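Local structure of XC6422 protein (Xanthomonas campestris, 2FUK) at residues H89-G92 and E93-D96; V174-W177 and L178-L181. The protein is a small serine alpha/beta-hydrolase without a lid, probably with the hydrolase activity typical of its family. All blocks are in the same frame, centred on the assembly; numbering follows the deposited sequence.

Contact 1. Residues H89-G92 and E93-D96; sequences HGDG and EQDD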
loop_
_atom_site.group_PDB
_atom_site.type_symbol
_atom_site.label_atom_id
_atom_site.label_comp_id
_atom_site.label_asym_id
_atom_site.label_seq_id
_atom_site.Cartn_x
_atom_site.Cartn_y
_atom_site.Cartn_z
ATOM N N HIS A 89 -32.215 1.521 -9.268
ATOM C CA HIS A 89 -31.546 1.560 -10.569
ATOM C C HIS A 89 -30.674 2.767 -10.902
ATOM O O HIS A 89 -30.522 3.129 -12.079
ATOM C CB HIS A 89 -32.586 1.380 -11.685
ATOM C CG HIS A 89 -33.160 -0.001 -11.764
ATOM N ND1 HIS A 89 -34.084 -0.481 -10.860
ATOM C CD2 HIS A 89 -32.915 -1.017 -12.626
ATOM C CE1 HIS A 89 -34.380 -1.734 -11.161
ATOM N NE2 HIS A 89 -33.684 -2.083 -12.228
ATOM N N GLY A 90 -30.097 3.390 -9.884
ATOM C CA GLY A 90 -29.228 4.523 -10.133
ATOM C C GLY A 90 -29.856 5.891 -10.012
ATOM O O GLY A 90 -29.155 6.899 -10.072
ATOM N N ASP A 91 -31.171 5.954 -9.851
ATOM C CA ASP A 91 -31.811 7.253 -9.714
ATOM C C ASP A 91 -31.736 7.748 -8.275
ATOM O O ASP A 91 -31.039 8.717 -7.985
ATOM C CB ASP A 91 -33.260 7.194 -10.203
ATOM C CG ASP A 91 -33.359 7.204 -11.718
ATOM O OD1 ASP A 91 -32.319 7.424 -12.386
ATOM O OD2 ASP A 91 -34.477 7.005 -12.250
ATOM N N GLY A 92 -32.430 7.067 -7.372
ATOM C CA GLY A 92 -32.397 7.475 -5.983
ATOM C C GLY A 92 -30.994 7.386 -5.405
ATOM O O GLY A 92 -30.674 8.084 -4.445
ATOM N N GLU A 93 -30.157 6.530 -5.984
ATOM C CA GLU A 93 -28.793 6.379 -5.494
ATOM C C GLU A 93 -28.006 7.670 -5.692
ATOM O O GLU A 93 -27.086 7.960 -4.934
ATOM C CB GLU A 93 -28.090 5.200 -6.183
ATOM C CG GLU A 93 -28.526 3.819 -5.657
ATOM C CD GLU A 93 -29.849 3.328 -6.228
ATOM O OE1 GLU A 93 -30.361 2.307 -5.720
ATOM O OE2 GLU A 93 -30.366 3.949 -7.182
ATOM N N GLN A 94 -28.368 8.450 -6.707
ATOM C CA GLN A 94 -27.688 9.721 -6.936
ATOM C C GLN A 94 -28.033 10.665 -5.795
ATOM O O GLN A 94 -27.219 11.497 -5.395
ATOM C CB GLN A 94 -28.134 10.351 -8.251
ATOM C CG GLN A 94 -27.606 9.666 -9.491
ATOM C CD GLN A 94 -28.162 10.299 -10.750
ATOM O OE1 GLN A 94 -27.958 11.488 -10.997
ATOM N NE2 GLN A 94 -28.880 9.513 -11.541
ATOM N N ASP A 95 -29.250 10.535 -5.275
ATOM C CA ASP A 95 -29.685 11.380 -4.172
ATOM C C ASP A 95 -28.973 10.953 -2.895
ATOM O O ASP A 95 -28.656 11.792 -2.052
ATOM C CB ASP A 95 -31.202 11.299 -3.986
ATOM C CG ASP A 95 -31.968 11.707 -5.237
ATOM O OD1 ASP A 95 -31.479 12.595 -5.972
ATOM O OD2 ASP A 95 -33.068 11.151 -5.475
ATOM N N ASP A 96 -28.724 9.651 -2.752
ATOM C CA ASP A 96 -28.017 9.140 -1.577
ATOM C C ASP A 96 -26.613 9.732 -1.592
ATOM O O ASP A 96 -26.103 10.188 -0.569
ATOM C CB ASP A 96 -27.888 7.611 -1.608
ATOM C CG ASP A 96 -29.212 6.896 -1.457
ATOM O OD1 ASP A 96 -30.152 7.477 -0.882
ATOM O OD2 ASP A 96 -29.299 5.729 -1.902
HETATM O O HOH W 1 -31.846 11.868 -8.660
#
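Glu93 folds its side chain back along the chain and lays its carboxylate beside the backbone of Gly90, at the loop that leads into helix 92-107 of the alpha/beta-hydrolase fold. The side chain bends at chi2 (80°), which brings the carboxylate back to the loop. There OE2 of Glu93 accepts a hydrogen bond of 2.8 Å from N of Gly90, the donor standing above the carboxylate plane. The other oxygen, OE1, takes the backbone N of Asp88, so the two carboxylate oxygens together grip two amides of the incoming loop. Phe77, Phe87, Phe120 and Val124 pack round this buried side chain. Asp88 in turn bonds the backbone N of Gly92 through OD2 of its carboxylate, so that loop and helix start hold each other by bonds running both ways. Gln94 reaches the same loop by a different route: its chain runs extended beyond CG, and NE2 donates to the carbonyl O of Gly90 at 3.0 Å, with that oxygen almost in the amide plane. Gly90 is thus held at both its N and its O by side chains of consecutive helix residues. Asp96 turns its carboxylate to a salt bridge with Arg78, while its backbone N bonds O of Gly92, four residues back, at 3.0 Å. A water bridges Asp95 and Asp91, donating to OD1 of Asp95 at 2.8 Å and, more weakly, to the carbonyl O of Asp91 at 3.3 Å.

Contact 2. Residues V174-W177 and L178-L181; sequences VYDW and LETL
Trp177 and Leu178, neighbours at the end of helix 171-178, set their side chains across one another at a slant, the leucine methyl CD2 lying over one face of the indole. It stands 3.9 Å from the centroid of the six-membered ring and 18° off the ring normal, a CH-pi contact. The indole gets there because CG of Trp177 is anti to the backbone N (chi1 161°), which places CG beside the carbonyl carbon, so that the ring comes over the following residue. Leu181 approaches the same indole obliquely, its CD2 lying 4.0 Å from NE1 of Trp177. The other methyl of Leu178, CD1, runs alongside Val174 and meets its CG1 at 4.0 Å, the two side chains pointing the same way one helical turn apart. The helix runs straight into a type I beta turn from Leu178 to Leu181, and the carbonyl O of Trp177 is gripped twice by Thr180: by OG1 at 2.8 Å and by the backbone N at 3.2 Å, the latter from above the carbonyl plane. With chi1 at 70°, OG1 is tucked back over its own backbone, where it can reach that oxygen. Asp176 and Glu179 lie side by side on the exposed flank with like charges close together, and OD1 of Asp176 is bonded by Gln172. Toward the sheet, Leu178 packs on Leu187 of strand 186-190, Tyr175 bears on that strand and on strand 158-163, and Leu181 touches Trp158 of the latter.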
loop_
_atom_site.group_PDB
_atom_site.type_symbol
_atom_site.label_atom_id
_atom_site.label_comp_id
_atom_site.label_asym_id
_atom_site.label_seq_id
_atom_site.Cartn_x
_atom_site.Cartn_y
_atom_site.Cartn_z
ATOM N N VAL A 174 -16.852 0.517 -23.716
ATOM C CA VAL A 174 -16.317 1.657 -22.988
ATOM C C VAL A 174 -15.493 2.510 -23.949
ATOM O O VAL A 174 -15.683 3.724 -24.043
ATOM C CB VAL A 174 -15.414 1.191 -21.821
ATOM C CG1 VAL A 174 -14.746 2.393 -21.151
ATOM C CG2 VAL A 174 -16.252 0.417 -20.809
ATOM N N TYR A 175 -14.583 1.868 -24.669
ATOM C CA TYR A 175 -13.729 2.595 -25.601
ATOM C C TYR A 175 -14.533 3.261 -26.719
ATOM O O TYR A 175 -14.236 4.398 -27.108
ATOM C CB TYR A 175 -12.661 1.654 -26.178
ATOM C CG TYR A 175 -11.921 0.857 -25.124
ATOM C CD1 TYR A 175 -11.677 1.397 -23.858
ATOM C CD2 TYR A 175 -11.490 -0.447 -25.376
ATOM C CE1 TYR A 175 -11.033 0.658 -22.870
ATOM C CE2 TYR A 175 -10.839 -1.198 -24.390
ATOM C CZ TYR A 175 -10.619 -0.637 -23.138
ATOM O OH TYR A 175 -10.003 -1.366 -22.145
ATOM N N ASP A 176 -15.553 2.573 -27.232
ATOM C CA ASP A 176 -16.370 3.141 -28.303
ATOM C C ASP A 176 -17.073 4.407 -27.822
ATOM O O ASP A 176 -17.330 5.317 -28.602
ATOM C CB ASP A 176 -17.434 2.150 -28.785
ATOM C CG ASP A 176 -16.867 1.021 -29.636
ATOM O OD1 ASP A 176 -15.671 1.063 -30.006
ATOM O OD2 ASP A 176 -17.638 0.082 -29.949
ATOM N N TRP A 177 -17.395 4.445 -26.533
ATOM C CA TRP A 177 -18.067 5.590 -25.937
ATOM C C TRP A 177 -17.081 6.726 -25.679
ATOM O O TRP A 177 -17.342 7.883 -26.022
ATOM C CB TRP A 177 -18.754 5.153 -24.629
ATOM C CG TRP A 177 -19.092 6.265 -23.678
ATOM C CD1 TRP A 177 -19.845 7.372 -23.936
ATOM C CD2 TRP A 177 -18.685 6.366 -22.311
ATOM N NE1 TRP A 177 -19.932 8.160 -22.811
ATOM C CE2 TRP A 177 -19.228 7.563 -21.799
ATOM C CE3 TRP A 177 -17.911 5.558 -21.466
ATOM C CZ2 TRP A 177 -19.022 7.974 -20.475
ATOM C CZ3 TRP A 177 -17.708 5.966 -20.149
ATOM C CH2 TRP A 177 -18.262 7.162 -19.671
ATOM N N LEU A 178 -15.938 6.394 -25.090
ATOM C CA LEU A 178 -14.933 7.401 -24.782
ATOM C C LEU A 178 -14.360 8.094 -26.012
ATOM O O LEU A 178 -14.011 9.274 -25.952
ATOM C CB LEU A 178 -13.792 6.785 -23.967
ATOM C CG LEU A 178 -14.149 6.389 -22.530
ATOM C CD1 LEU A 178 -12.902 5.863 -21.814
ATOM C CD2 LEU A 178 -14.729 7.594 -21.789
ATOM N N GLU A 179 -14.276 7.379 -27.130
ATOM C CA GLU A 179 -13.710 7.978 -28.334
ATOM C C GLU A 179 -14.607 9.035 -28.979
ATOM O O GLU A 179 -14.187 9.716 -29.915
ATOM C CB GLU A 179 -13.350 6.888 -29.355
ATOM C CG GLU A 179 -14.517 6.014 -29.802
ATOM C CD GLU A 179 -14.104 4.924 -30.788
ATOM O OE1 GLU A 179 -12.944 4.467 -30.729
ATOM O OE2 GLU A 179 -14.948 4.512 -31.613
ATOM N N THR A 180 -15.824 9.195 -28.466
ATOM C CA THR A 180 -16.751 10.182 -29.020
ATOM C C THR A 180 -16.836 11.468 -28.192
ATOM O O THR A 180 -17.474 12.432 -28.611
ATOM C CB THR A 180 -18.189 9.619 -29.130
ATOM O OG1 THR A 180 -18.744 9.474 -27.816
ATOM C CG2 THR A 180 -18.193 8.272 -29.833
ATOM N N LEU A 181 -16.199 11.487 -27.021
ATOM C CA LEU A 181 -16.255 12.651 -26.140
ATOM C C LEU A 181 -15.310 13.783 -26.536
ATOM O O LEU A 181 -14.175 13.538 -26.937
ATOM C CB LEU A 181 -15.963 12.230 -24.696
ATOM C CG LEU A 181 -16.861 11.128 -24.117
ATOM C CD1 LEU A 181 -16.442 10.832 -22.690
ATOM C CD2 LEU A 181 -18.316 11.565 -24.160
#

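Contact 1 comes first along the chain and contact 2 follows in series; their centres lie 24 Å apart and their nearest atoms about 13 Å, so they do not touch. Both belong to the one alpha/beta-hydrolase fold, but at opposite ends of two different helices: 89-96 is the entry into helix 92-107, which in chain order falls between strands 71-75 and 112-118, whereas 174-181 is the exit from helix 171-178, in chain order between strands 158-163 and 186-190, the last an outermost strand of the mixed sheet. Glu93 lies near the probable nucleophile elbow, which carries Ser119, and Val174 near the probable Ser-His-Asp triad, though neither side chain touches those residues.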